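Long-range contacts in histidinol dehydrogenase (Elizabethkingia anophelis NUHP1, PDB 6AN0), which probably catalyses the zinc-dependent, two-step oxidation of L-histidinol to L-histidine with NAD, the last step of histidine biosynthesis: residues 246-250 and 277-281; 68-74 and 185-189. All coordinates share one frame; numbering follows the deposited sequence.

Interaction 1 of 2, residues 246-250 and 277-281; sequences IADTT and TDENI
Ile281 drives its CD1 against the backbone that follows Ala247, and here the packing is tight: CD1 lies 3.3 Å from Asp248 C. CG2, the other branch of Ile281, meets Ala247 CB at 4.1 Å. The chi2 of Ile281, 145°, is about 35° short of fully extended, a probably slightly strained rotation that sets CD1 over the face of the Asp248-Thr249 peptide. Beside this apolar patch Thr277 N donates to Ala247 O at 3.2 Å, and Thr277 OG1 rests on Asp248 CA and CB. Toward solvent the contact thins out to the exposed Thr249, whose CG2 bridges Ile281 CD1 (3.7 Å) and Asp278 OD2 (3.5 Å). Asp278 is the N-cap: its OD1 accepts from Ile281 N (2.9 Å), tying down the first turn that carries Ile281. The Asp248 carboxylate leads away from 277-281 and bonds within its own loop, OD1 taking Thr250 OG1 on its syn lone pair and Thr250 N, in an Asx turn, from above the carboxylate plane. The contact joins the C-terminal ends of neighbouring parallel strands 242-247 and 271-276, where a beta-alpha-beta crossover through helix 253-264 is complete and helix 279-293 starts.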
loop_
_atom_site.group_PDB
_atom_site.type_symbol
_atom_site.label_atom_id
_atom_site.label_comp_id
_atom_site.label_asym_id
_atom_site.label_seq_id
_atom_site.Cartn_x
_atom_site.Cartn_y
_atom_site.Cartn_z
ATOM N N ILE A 246 -15.351 11.057 -21.208
ATOM C CA ILE A 246 -14.868 11.761 -22.395
ATOM C C ILE A 246 -15.696 11.293 -23.588
ATOM O O ILE A 246 -15.764 10.088 -23.871
ATOM C CB ILE A 246 -13.373 11.507 -22.639
ATOM C CG1 ILE A 246 -12.549 11.981 -21.431
ATOM C CG2 ILE A 246 -12.921 12.200 -23.923
ATOM C CD1 ILE A 246 -11.022 11.791 -21.616
ATOM N N ALA A 247 -16.312 12.238 -24.300
ATOM C CA ALA A 247 -17.251 11.912 -25.371
ATOM C C ALA A 247 -16.938 12.707 -26.633
ATOM O O ALA A 247 -16.796 13.930 -26.574
ATOM C CB ALA A 247 -18.694 12.200 -24.924
ATOM N N ASP A 248 -16.855 12.024 -27.777
ATOM C CA ASP A 248 -16.742 12.716 -29.054
ATOM C C ASP A 248 -18.040 12.511 -29.837
ATOM O O ASP A 248 -19.052 12.068 -29.281
ATOM C CB ASP A 248 -15.481 12.260 -29.813
ATOM C CG ASP A 248 -15.541 10.809 -30.275
ATOM O OD1 ASP A 248 -16.593 10.156 -30.142
ATOM O OD2 ASP A 248 -14.508 10.316 -30.784
ATOM N N THR A 249 -18.019 12.850 -31.133
ATOM C CA THR A 249 -19.233 12.758 -31.938
ATOM C C THR A 249 -19.738 11.325 -32.105
ATOM O O THR A 249 -20.886 11.140 -32.529
ATOM C CB THR A 249 -19.002 13.393 -33.319
ATOM O OG1 THR A 249 -17.908 12.732 -33.962
ATOM C CG2 THR A 249 -18.674 14.869 -33.179
ATOM N N THR A 250 -18.934 10.313 -31.781
ATOM C CA THR A 250 -19.391 8.929 -31.875
ATOM C C THR A 250 -20.045 8.434 -30.594
ATOM O O THR A 250 -20.554 7.309 -30.575
ATOM C CB THR A 250 -18.236 7.980 -32.224
ATOM O OG1 THR A 250 -17.360 7.837 -31.092
ATOM C CG2 THR A 250 -17.449 8.495 -33.416
ATOM N N THR A 277 -15.818 16.949 -26.999
ATOM C CA THR A 277 -15.075 17.678 -28.019
ATOM C C THR A 277 -15.935 18.637 -28.837
ATOM O O THR A 277 -15.381 19.365 -29.665
ATOM C CB THR A 277 -14.344 16.729 -28.984
ATOM O OG1 THR A 277 -15.271 15.803 -29.571
ATOM C CG2 THR A 277 -13.242 15.973 -28.256
ATOM N N ASP A 278 -17.257 18.662 -28.657
ATOM C CA ASP A 278 -18.006 19.783 -29.218
ATOM C C ASP A 278 -19.272 20.025 -28.406
ATOM O O ASP A 278 -19.731 19.172 -27.641
ATOM C CB ASP A 278 -18.284 19.617 -30.738
ATOM C CG ASP A 278 -19.452 18.678 -31.083
ATOM O OD1 ASP A 278 -20.413 18.504 -30.304
ATOM O OD2 ASP A 278 -19.415 18.130 -32.208
ATOM N N GLU A 279 -19.827 21.220 -28.602
ATOM C CA GLU A 279 -20.925 21.699 -27.777
ATOM C C GLU A 279 -22.218 20.946 -28.054
ATOM O O GLU A 279 -23.061 20.815 -27.157
ATOM C CB GLU A 279 -21.104 23.197 -28.023
ATOM C CG GLU A 279 -21.859 23.944 -26.951
ATOM C CD GLU A 279 -21.705 25.441 -27.111
ATOM O OE1 GLU A 279 -22.231 26.197 -26.267
ATOM O OE2 GLU A 279 -21.044 25.855 -28.087
ATOM N N ASN A 280 -22.401 20.453 -29.283
ATOM C CA ASN A 280 -23.630 19.741 -29.622
ATOM C C ASN A 280 -23.757 18.438 -28.837
ATOM O O ASN A 280 -24.858 18.071 -28.404
ATOM C CB ASN A 280 -23.681 19.476 -31.124
ATOM C CG ASN A 280 -24.981 18.836 -31.554
ATOM O OD1 ASN A 280 -25.007 17.681 -31.980
ATOM N ND2 ASN A 280 -26.075 19.583 -31.435
ATOM N N ILE A 281 -22.644 17.725 -28.645
ATOM C CA ILE A 281 -22.661 16.531 -27.803
ATOM C C ILE A 281 -23.034 16.895 -26.374
ATOM O O ILE A 281 -23.807 16.187 -25.716
ATOM C CB ILE A 281 -21.293 15.823 -27.850
ATOM C CG1 ILE A 281 -20.940 15.424 -29.285
ATOM C CG2 ILE A 281 -21.283 14.612 -26.914
ATOM C CD1 ILE A 281 -19.461 15.530 -29.577
#

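Interaction 2 of 2, residues 68-74 and 185-189; sequences IRVSSDE and KNIYK
Residues 68-70 run antiparallel to 187-189, with Arg69 and Tyr188 facing each other as a non-hydrogen-bonded pair whose CA atoms are 4.5 Å apart. Backbone bonds flank this single bridge: Lys189 N to Ile68 O, 2.8 Å and nearly straight, and Val70 N to Ile187 O, 2.9 Å. Beyond Val70 the chain turns into a helix, whose start is fixed by a capping box: Ser71 OG accepts from Glu74 N, and Glu74 OE2 accepts from Ser71 N through its anti lone pair. The extended Lys189 chain, passing Val70 CG2 at its CG, and Glu74 approach from opposite directions, and NZ reaches the syn side of OE1 in a 2.8 Å salt bridge. On the side of helices 72-79 and 173-181, Val70 CG2 packs on Ile187 CG2 at 3.7 Å. Arg69, with CG anti to its N (chi1 -165°), lays CG against Tyr188 CE2 and carries its guanidinium on to Lys185 O. That oxygen lies in the guanidinium plane, 3.1 Å from NH2; the bond is straight at the hydrogen yet meets the carbonyl from above its plane, off the lone pairs. Asn186 OD1 sits over one guanidinium face. A water links the two backbones beside Arg69, accepting from Arg69 NE and Ile187 N, its protons not settled among acceptors including Val70 O and Lys185 O. Strand 186-189 is bonded to parallel strand 158-163, and residues 68-70 lie along it, joined by one antiparallel bridge. Leu176 and Ile75 of the two helices pack on both Val70 and Ile187, and helix 50-61 covers Ile68.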
loop_
_atom_site.group_PDB
_atom_site.type_symbol
_atom_site.label_atom_id
_atom_site.label_comp_id
_atom_site.label_asym_id
_atom_site.label_seq_id
_atom_site.Cartn_x
_atom_site.Cartn_y
_atom_site.Cartn_z
ATOM N N ILE A 68 -23.173 -11.204 19.321
ATOM C CA ILE A 68 -22.588 -10.370 18.273
ATOM C C ILE A 68 -22.477 -11.140 16.961
ATOM O O ILE A 68 -22.612 -10.558 15.875
ATOM C CB ILE A 68 -21.220 -9.840 18.743
ATOM C CG1 ILE A 68 -21.412 -8.916 19.954
ATOM C CG2 ILE A 68 -20.459 -9.133 17.598
ATOM C CD1 ILE A 68 -20.163 -8.731 20.798
ATOM N N ARG A 69 -22.263 -12.453 17.028
ATOM C CA ARG A 69 -22.012 -13.251 15.834
ATOM C C ARG A 69 -23.319 -13.700 15.185
ATOM O O ARG A 69 -24.236 -14.159 15.873
ATOM C CB ARG A 69 -21.150 -14.470 16.174
ATOM C CG ARG A 69 -20.559 -15.105 14.928
ATOM C CD ARG A 69 -19.577 -16.216 15.235
ATOM N NE ARG A 69 -19.195 -16.905 14.004
ATOM C CZ ARG A 69 -18.615 -18.100 13.966
ATOM N NH1 ARG A 69 -18.340 -18.743 15.093
ATOM N NH2 ARG A 69 -18.315 -18.652 12.798
ATOM N N VAL A 70 -23.399 -13.559 13.856
ATOM C CA VAL A 70 -24.525 -14.100 13.100
ATOM C C VAL A 70 -24.512 -15.617 13.225
ATOM O O VAL A 70 -23.471 -16.258 13.048
ATOM C CB VAL A 70 -24.441 -13.647 11.630
ATOM C CG1 VAL A 70 -25.519 -14.314 10.788
ATOM C CG2 VAL A 70 -24.540 -12.118 11.520
ATOM N N SER A 71 -25.672 -16.199 13.527
ATOM C CA SER A 71 -25.803 -17.634 13.732
ATOM C C SER A 71 -26.018 -18.377 12.410
ATOM O O SER A 71 -26.336 -17.790 11.375
ATOM C CB SER A 71 -26.969 -17.927 14.671
ATOM O OG SER A 71 -28.196 -17.606 14.037
ATOM N N SER A 72 -25.873 -19.706 12.461
ATOM C CA SER A 72 -26.115 -20.493 11.255
ATOM C C SER A 72 -27.595 -20.494 10.871
ATOM O O SER A 72 -27.921 -20.512 9.679
ATOM C CB SER A 72 -25.594 -21.924 11.435
ATOM O OG SER A 72 -26.391 -22.646 12.343
ATOM N N ASP A 73 -28.502 -20.465 11.855
ATOM C CA ASP A 73 -29.928 -20.348 11.544
ATOM C C ASP A 73 -30.229 -19.044 10.810
ATOM O O ASP A 73 -31.060 -19.012 9.890
ATOM C CB ASP A 73 -30.761 -20.433 12.822
ATOM C CG ASP A 73 -31.033 -21.856 13.252
ATOM O OD1 ASP A 73 -30.797 -22.782 12.444
ATOM O OD2 ASP A 73 -31.479 -22.047 14.399
ATOM N N GLU A 74 -29.574 -17.954 11.216
ATOM C CA GLU A 74 -29.754 -16.681 10.523
ATOM C C GLU A 74 -29.227 -16.739 9.090
ATOM O O GLU A 74 -29.850 -16.195 8.172
ATOM C CB GLU A 74 -29.072 -15.560 11.310
ATOM C CG GLU A 74 -29.779 -15.242 12.626
ATOM C CD GLU A 74 -29.084 -14.145 13.425
ATOM O OE1 GLU A 74 -29.765 -13.180 13.849
ATOM O OE2 GLU A 74 -27.857 -14.248 13.626
ATOM N N LYS A 185 -17.323 -17.139 7.030
ATOM C CA LYS A 185 -18.098 -17.719 8.116
ATOM C C LYS A 185 -18.133 -16.870 9.377
ATOM O O LYS A 185 -18.979 -17.118 10.239
ATOM C CB LYS A 185 -17.555 -19.111 8.479
ATOM C CG LYS A 185 -17.641 -20.115 7.341
ATOM C CD LYS A 185 -19.093 -20.386 6.978
ATOM C CE LYS A 185 -19.215 -21.025 5.603
ATOM N NZ LYS A 185 -18.449 -22.292 5.513
ATOM N N ASN A 186 -17.246 -15.891 9.511
ATOM C CA ASN A 186 -17.139 -15.067 10.717
ATOM C C ASN A 186 -17.797 -13.728 10.408
ATOM O O ASN A 186 -17.153 -12.805 9.916
ATOM C CB ASN A 186 -15.679 -14.879 11.128
ATOM C CG ASN A 186 -14.984 -16.192 11.502
ATOM O OD1 ASN A 186 -15.630 -17.193 11.806
ATOM N ND2 ASN A 186 -13.654 -16.177 11.493
ATOM N N ILE A 187 -19.091 -13.619 10.718
ATOM C CA ILE A 187 -19.891 -12.443 10.392
ATOM C C ILE A 187 -20.435 -11.869 11.690
ATOM O O ILE A 187 -21.050 -12.596 12.482
ATOM C CB ILE A 187 -21.038 -12.799 9.425
ATOM C CG1 ILE A 187 -20.486 -13.501 8.175
ATOM C CG2 ILE A 187 -21.852 -11.564 9.059
ATOM C CD1 ILE A 187 -21.577 -13.996 7.241
ATOM N N TYR A 188 -20.221 -10.571 11.897
ATOM C CA TYR A 188 -20.511 -9.922 13.163
ATOM C C TYR A 188 -21.439 -8.734 12.961
ATOM O O TYR A 188 -21.247 -7.922 12.046
ATOM C CB TYR A 188 -19.212 -9.475 13.847
ATOM C CG TYR A 188 -18.258 -10.626 14.017
ATOM C CD1 TYR A 188 -17.156 -10.770 13.179
ATOM C CD2 TYR A 188 -18.494 -11.605 14.970
ATOM C CE1 TYR A 188 -16.287 -11.840 13.331
ATOM C CE2 TYR A 188 -17.634 -12.670 15.127
ATOM C CZ TYR A 188 -16.538 -12.788 14.301
ATOM O OH TYR A 188 -15.683 -13.856 14.462
ATOM N N LYS A 189 -22.426 -8.630 13.845
ATOM C CA LYS A 189 -23.382 -7.523 13.856
ATOM C C LYS A 189 -22.721 -6.337 14.549
ATOM O O LYS A 189 -22.798 -6.186 15.768
ATOM C CB LYS A 189 -24.658 -7.931 14.572
ATOM C CG LYS A 189 -25.386 -9.116 13.960
ATOM C CD LYS A 189 -26.590 -9.488 14.831
ATOM C CE LYS A 189 -27.330 -10.686 14.270
ATOM N NZ LYS A 189 -28.585 -10.978 15.028
HETATM O O HOH W 1 -20.887 -15.861 11.680
#

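From the N terminus, segment 68-74 comes first, and interaction 2 closes when the chain returns at 185-189, after 110 residues that include helix 84-102 and strands 117-132 and 158-163 of the mixed sheet. Interaction 1 opens later, at 246-250, and closes after only 26 residues, a local loop between adjacent strands of the six-stranded parallel sheet. The two loops follow in series, neither nesting nor crossing. The centres of interactions 1 and 2 are about 51 Å apart, on opposite sides of the chain's centre. Each contact belongs to a different sheet: interaction 2 brings an early segment onto the mixed sheet, and interaction 1 joins the ends of adjacent strands 242-247 and 271-276 of the parallel sheet.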